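3-hydroxyacyl-CoA dehydrogenase (Archaeoglobus fulgidus, PDB 1ZEJ) probably acts as an NAD-dependent dehydrogenase of the 3-hydroxyacyl-CoA dehydrogenase family, oxidising a hydroxylated substrate such as L-gulonate or a 3-hydroxyacyl-CoA. Local coordinates at residues 30-35 / 56-61; 36-41 / 63-68. All blocks are in the same frame, centred on the assembly; numbering follows the deposited sequence.

Contact 1 of 2, residues 30-35 / 56-61; sequences AIASKH and EELLSK
Leu-58 and Lys-61, one turn apart, carry the side of 56-61 that faces the end of helix 22-32, and Ala-32 is the residue they both meet. Leu-58 comes first. With CG anti to its own carbonyl carbon (chi1 -60°), it lays CD2 against the backbone of Ala-32, 3.8 Å from Ala-32 O, while the two CB atoms, Leu-58 CB and Ala-32 CB, approach to 4.2 Å. Lys-61 N donates to Leu-58 O at 2.9 Å, closing the turn between the two residues. Lys-61 then reaches across with its whole aliphatic chain. Bends at chi2 (-103°) and chi3 fold it over the turn that follows the helix, and CE rests over two neighbouring carbonyl oxygens, 3.2 Å from Ala-32 O and 3.4 Å from His-35 O. At the end of the chain, Lys-61 NZ gives a weak hydrogen bond to Lys-34 O, 3.4 Å away. With an alanine in its place, Lys-34 O would probably lose this weak donor, and the carbonyls of Ala-32 and His-35 their aliphatic cover. Ser-33 OG fastens the turn back to the helix, donating to Ala-30 O at 2.6 Å, and accepts from Lys-34 NZ, which also bonds Leu-163 O. The contact lies at the surface of the nucleotide-binding domain, joining the end of helix 22-32 to the loop between helix 44-53 and strand 62-65. Ala-32 also touches Ile-62 of that strand, and on the far side of the turn His-35 stacks on Phe-159 of helix 150-162.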
loop_
_atom_site.group_PDB
_atom_site.type_symbol
_atom_site.label_atom_id
_atom_site.label_comp_id
_atom_site.label_asym_id
_atom_site.label_seq_id
_atom_site.Cartn_x
_atom_site.Cartn_y
_atom_site.Cartn_z
ATOM N N ALA A 30 -3.261 -19.064 -17.627
ATOM C CA ALA A 30 -3.676 -19.343 -16.245
ATOM C C ALA A 30 -4.657 -20.514 -16.161
ATOM O O ALA A 30 -4.512 -21.422 -15.346
ATOM C CB ALA A 30 -4.289 -18.078 -15.620
ATOM N N ILE A 31 -5.639 -20.520 -17.049
ATOM C CA ILE A 31 -6.671 -21.532 -17.009
ATOM C C ILE A 31 -6.192 -22.929 -17.522
ATOM O O ILE A 31 -6.643 -23.970 -17.030
ATOM C CB ILE A 31 -7.895 -21.003 -17.797
ATOM C CG1 ILE A 31 -8.500 -19.834 -17.013
ATOM C CG2 ILE A 31 -8.938 -22.113 -18.022
ATOM C CD1 ILE A 31 -9.639 -19.169 -17.654
ATOM N N ALA A 32 -5.308 -22.933 -18.518
ATOM C CA ALA A 32 -4.869 -24.133 -19.158
ATOM C C ALA A 32 -4.048 -25.021 -18.235
ATOM O O ALA A 32 -3.868 -26.191 -18.557
ATOM C CB ALA A 32 -4.080 -23.819 -20.407
ATOM N N SER A 33 -3.588 -24.461 -17.102
ATOM C CA SER A 33 -2.945 -25.228 -16.047
ATOM C C SER A 33 -3.824 -26.376 -15.546
ATOM O O SER A 33 -3.291 -27.449 -15.256
ATOM C CB SER A 33 -2.497 -24.329 -14.882
ATOM O OG SER A 33 -3.574 -23.644 -14.286
ATOM N N LYS A 34 -5.148 -26.152 -15.504
ATOM C CA LYS A 34 -6.116 -27.103 -14.971
ATOM C C LYS A 34 -7.234 -27.500 -15.950
ATOM O O LYS A 34 -7.861 -28.533 -15.763
ATOM C CB LYS A 34 -6.756 -26.542 -13.687
ATOM C CG LYS A 34 -5.881 -26.653 -12.404
ATOM C CD LYS A 34 -4.692 -25.711 -12.483
ATOM C CE LYS A 34 -4.340 -24.985 -11.164
ATOM N NZ LYS A 34 -3.674 -23.639 -11.432
ATOM N N HIS A 35 -7.474 -26.712 -16.995
ATOM C CA HIS A 35 -8.671 -26.887 -17.823
ATOM C C HIS A 35 -8.357 -26.790 -19.312
ATOM O O HIS A 35 -7.262 -26.410 -19.729
ATOM C CB HIS A 35 -9.679 -25.804 -17.483
ATOM C CG HIS A 35 -10.123 -25.816 -16.061
ATOM N ND1 HIS A 35 -10.901 -26.824 -15.534
ATOM C CD2 HIS A 35 -9.928 -24.929 -15.060
ATOM C CE1 HIS A 35 -11.133 -26.576 -14.259
ATOM N NE2 HIS A 35 -10.559 -25.428 -13.945
ATOM N N GLU A 56 4.996 -24.274 -24.013
ATOM C CA GLU A 56 4.782 -25.377 -24.949
ATOM C C GLU A 56 3.949 -26.511 -24.342
ATOM O O GLU A 56 3.104 -27.078 -25.002
ATOM C CB GLU A 56 6.144 -25.894 -25.467
ATOM C CG GLU A 56 6.026 -26.640 -26.767
ATOM C CD GLU A 56 7.322 -26.702 -27.574
ATOM O OE1 GLU A 56 8.249 -25.883 -27.359
ATOM O OE2 GLU A 56 7.395 -27.579 -28.465
ATOM N N GLU A 57 4.164 -26.797 -23.063
ATOM C CA GLU A 57 3.428 -27.847 -22.355
ATOM C C GLU A 57 1.933 -27.594 -22.270
ATOM O O GLU A 57 1.180 -28.550 -22.053
ATOM C CB GLU A 57 3.901 -28.020 -20.911
ATOM C CG GLU A 57 5.375 -27.672 -20.620
ATOM C CD GLU A 57 5.576 -26.180 -20.424
ATOM O OE1 GLU A 57 4.826 -25.581 -19.607
ATOM O OE2 GLU A 57 6.476 -25.635 -21.112
ATOM N N LEU A 58 1.512 -26.324 -22.391
ATOM C CA LEU A 58 0.094 -25.985 -22.315
ATOM C C LEU A 58 -0.619 -26.023 -23.665
ATOM O O LEU A 58 -1.837 -25.949 -23.690
ATOM C CB LEU A 58 -0.115 -24.608 -21.684
ATOM C CG LEU A 58 0.443 -24.516 -20.268
ATOM C CD1 LEU A 58 0.345 -23.133 -19.738
ATOM C CD2 LEU A 58 -0.248 -25.511 -19.352
ATOM N N LEU A 59 0.127 -26.159 -24.763
ATOM C CA LEU A 59 -0.469 -25.983 -26.084
ATOM C C LEU A 59 -1.426 -27.111 -26.396
ATOM O O LEU A 59 -2.366 -26.916 -27.161
ATOM C CB LEU A 59 0.588 -25.832 -27.188
ATOM C CG LEU A 59 1.259 -24.458 -27.331
ATOM C CD1 LEU A 59 2.409 -24.577 -28.327
ATOM C CD2 LEU A 59 0.269 -23.359 -27.748
ATOM N N SER A 60 -1.229 -28.266 -25.756
ATOM C CA SER A 60 -2.140 -29.404 -25.930
ATOM C C SER A 60 -3.539 -29.121 -25.314
ATOM O O SER A 60 -4.519 -29.736 -25.697
ATOM C CB SER A 60 -1.509 -30.690 -25.347
ATOM O OG SER A 60 -1.488 -30.642 -23.925
ATOM N N LYS A 61 -3.644 -28.154 -24.417
ATOM C CA LYS A 61 -4.930 -27.839 -23.776
ATOM C C LYS A 61 -5.674 -26.631 -24.403
ATOM O O LYS A 61 -6.775 -26.310 -23.981
ATOM C CB LYS A 61 -4.708 -27.572 -22.287
ATOM C CG LYS A 61 -4.041 -28.747 -21.516
ATOM C CD LYS A 61 -5.081 -29.515 -20.699
ATOM C CE LYS A 61 -5.152 -29.035 -19.225
ATOM N NZ LYS A 61 -6.209 -29.776 -18.420
#

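Contact 2 of 2, residues 36-41 / 63-68; sequences EVVLQD and EFTTTL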
loop_
_atom_site.group_PDB
_atom_site.type_symbol
_atom_site.label_atom_id
_atom_site.label_comp_id
_atom_site.label_asym_id
_atom_site.label_seq_id
_atom_site.Cartn_x
_atom_site.Cartn_y
_atom_site.Cartn_z
ATOM N N GLU A 36 -9.312 -27.183 -20.124
ATOM C CA GLU A 36 -9.172 -26.947 -21.550
ATOM C C GLU A 36 -9.635 -25.553 -21.891
ATOM O O GLU A 36 -10.586 -25.048 -21.296
ATOM C CB GLU A 36 -9.989 -27.947 -22.331
ATOM C CG GLU A 36 -9.428 -29.324 -22.192
ATOM C CD GLU A 36 -10.287 -30.323 -22.879
ATOM O OE1 GLU A 36 -11.505 -30.357 -22.577
ATOM O OE2 GLU A 36 -9.730 -31.065 -23.715
ATOM N N VAL A 37 -8.975 -24.945 -22.869
ATOM C CA VAL A 37 -9.305 -23.612 -23.287
ATOM C C VAL A 37 -9.525 -23.537 -24.793
ATOM O O VAL A 37 -8.772 -24.118 -25.573
ATOM C CB VAL A 37 -8.170 -22.637 -22.883
ATOM C CG1 VAL A 37 -8.464 -21.220 -23.359
ATOM C CG2 VAL A 37 -8.006 -22.662 -21.342
ATOM N N VAL A 38 -10.545 -22.787 -25.170
ATOM C CA VAL A 38 -10.670 -22.281 -26.549
ATOM C C VAL A 38 -10.377 -20.758 -26.558
ATOM O O VAL A 38 -11.059 -19.965 -25.894
ATOM C CB VAL A 38 -12.052 -22.591 -27.124
ATOM C CG1 VAL A 38 -12.102 -22.115 -28.570
ATOM C CG2 VAL A 38 -12.332 -24.075 -27.075
ATOM N N LEU A 39 -9.353 -20.362 -27.281
ATOM C CA LEU A 39 -8.949 -18.962 -27.366
ATOM C C LEU A 39 -9.331 -18.446 -28.728
ATOM O O LEU A 39 -8.823 -18.944 -29.757
ATOM C CB LEU A 39 -7.453 -18.847 -27.169
ATOM C CG LEU A 39 -6.856 -17.412 -27.224
ATOM C CD1 LEU A 39 -7.445 -16.544 -26.147
ATOM C CD2 LEU A 39 -5.344 -17.456 -27.089
ATOM N N GLN A 40 -10.213 -17.453 -28.739
ATOM C CA GLN A 40 -10.809 -16.929 -29.983
ATOM C C GLN A 40 -10.360 -15.465 -30.241
ATOM O O GLN A 40 -10.209 -14.682 -29.332
ATOM C CB GLN A 40 -12.327 -17.018 -29.930
ATOM C CG GLN A 40 -13.036 -16.600 -31.217
ATOM C CD GLN A 40 -13.427 -15.143 -31.253
ATOM O OE1 GLN A 40 -13.604 -14.525 -30.206
ATOM N NE2 GLN A 40 -13.612 -14.592 -32.461
ATOM N N ASP A 41 -10.141 -15.137 -31.493
ATOM C CA ASP A 41 -9.912 -13.771 -31.891
ATOM C C ASP A 41 -10.261 -13.708 -33.370
ATOM O O ASP A 41 -9.987 -14.646 -34.082
ATOM C CB ASP A 41 -8.419 -13.417 -31.699
ATOM C CG ASP A 41 -8.194 -11.885 -31.666
ATOM O OD1 ASP A 41 -8.363 -11.283 -32.729
ATOM O OD2 ASP A 41 -7.918 -11.301 -30.586
ATOM N N GLU A 63 -7.184 -24.586 -27.841
ATOM C CA GLU A 63 -7.575 -24.545 -29.254
ATOM C C GLU A 63 -7.583 -23.074 -29.626
ATOM O O GLU A 63 -8.094 -22.249 -28.866
ATOM C CB GLU A 63 -8.943 -25.178 -29.498
ATOM C CG GLU A 63 -9.516 -24.901 -30.920
ATOM C CD GLU A 63 -10.854 -25.602 -31.179
ATOM O OE1 GLU A 63 -11.262 -26.433 -30.339
ATOM O OE2 GLU A 63 -11.473 -25.329 -32.230
ATOM N N PHE A 64 -6.979 -22.741 -30.755
ATOM C CA PHE A 64 -7.037 -21.389 -31.275
ATOM C C PHE A 64 -8.074 -21.352 -32.401
ATOM O O PHE A 64 -8.063 -22.220 -33.285
ATOM C CB PHE A 64 -5.678 -20.970 -31.787
ATOM C CG PHE A 64 -4.592 -21.054 -30.742
ATOM C CD1 PHE A 64 -3.949 -22.260 -30.488
ATOM C CD2 PHE A 64 -4.191 -19.929 -30.056
ATOM C CE1 PHE A 64 -2.958 -22.351 -29.515
ATOM C CE2 PHE A 64 -3.167 -20.014 -29.103
ATOM C CZ PHE A 64 -2.580 -21.234 -28.846
ATOM N N THR A 65 -8.939 -20.346 -32.406
ATOM C CA THR A 65 -9.975 -20.265 -33.437
ATOM C C THR A 65 -10.412 -18.840 -33.703
ATOM O O THR A 65 -10.267 -17.967 -32.852
ATOM C CB THR A 65 -11.199 -21.075 -32.967
ATOM O OG1 THR A 65 -12.223 -21.055 -33.954
ATOM C CG2 THR A 65 -11.763 -20.545 -31.675
ATOM N N THR A 66 -11.033 -18.627 -34.860
ATOM C CA THR A 66 -11.626 -17.337 -35.146
ATOM C C THR A 66 -13.129 -17.324 -35.009
ATOM O O THR A 66 -13.724 -16.247 -35.127
ATOM C CB THR A 66 -11.302 -16.885 -36.583
ATOM O OG1 THR A 66 -11.682 -17.920 -37.512
ATOM C CG2 THR A 66 -9.806 -16.639 -36.737
ATOM N N THR A 67 -13.745 -18.480 -34.729
ATOM C CA THR A 67 -15.199 -18.585 -34.673
ATOM C C THR A 67 -15.736 -19.022 -33.285
ATOM O O THR A 67 -14.971 -19.349 -32.364
ATOM C CB THR A 67 -15.692 -19.530 -35.818
ATOM O OG1 THR A 67 -14.971 -20.760 -35.763
ATOM C CG2 THR A 67 -15.434 -18.867 -37.158
ATOM N N LEU A 68 -17.062 -19.058 -33.166
ATOM C CA LEU A 68 -17.736 -19.190 -31.880
ATOM C C LEU A 68 -18.461 -20.502 -31.687
ATOM O O LEU A 68 -19.206 -20.656 -30.692
ATOM C CB LEU A 68 -18.756 -18.065 -31.748
ATOM C CG LEU A 68 -18.182 -16.630 -31.709
ATOM C CD1 LEU A 68 -19.357 -15.675 -31.505
ATOM C CD2 LEU A 68 -17.097 -16.411 -30.661
#
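Leu-39 and Phe-64 sit on one face of a parallel strand pair, with Val-38, Gln-40, Glu-63 and Thr-65 on the other; the strands are the two ends of a beta-alpha-beta crossover through helix 44-53, in the Rossmann-type NAD-binding domain. On the first face Leu-39 and Phe-64 are set aslant to each other, Leu-39 CD2 lying 3.9 Å from Phe-64 CE2, with Arg-51 of the crossover helix also touching the Phe-64 side chain. On the second, Val-38 and Glu-63 run side by side, and the Glu-63 carboxylate goes on to a salt bridge with Lys-70. Val-38 CG1, anti to its backbone N (chi1 -177°), presses on Thr-65 CG2 at a tight 3.5 Å. The backbones zip in parallel fashion: Leu-39 N donates to Glu-63 O and Leu-39 O accepts from Thr-65 N, so Leu-39 bridges two residues of its neighbour. Asp-41 N continues the pattern to Thr-65 O at 3.1 Å. At the end of the strand Thr-65 OG1 accepts from Thr-67 N, an ST turn, and the chain from Thr-66 to Leu-68 passes beside the Gln-40 side chain. Bent at chi2 (-92°), the Gln-40 side chain lies across Leu-68 CD2, which is 3.9 Å from Gln-40 CD. Gln-40 NE2 donates to Thr-66 O at 3.1 Å; Thr-66 O lies close to the amide plane of Gln-40, but Gln-40 NE2 stands above the carbonyl plane of Thr-66.

The two contacts are consecutive parts of one Rossmann-type unit, their centres 13 Å apart. Contact 1 ties the chain leaving helix 22-32 to the loop ahead of strand 62-65, and contact 2 begins where the chain after each of those segments enters the sheet, as strands 36-40 and 62-65. The join is direct: Lys-61 O and Val-37 N are 2.8 Å apart, probably hydrogen-bonded, and Ile-31 CG2 packs on Val-37 CG2 at 3.5 Å. Only contact 2 reaches the predicted NAD site. There Asp-41, itself predicted to bind NAD(+), hydrogen-bonds through OD2 to Ala-20 N in the glycine-rich turn, whereas the side chain of Ala-32 in contact 1 is about 12 Å from Gly-24.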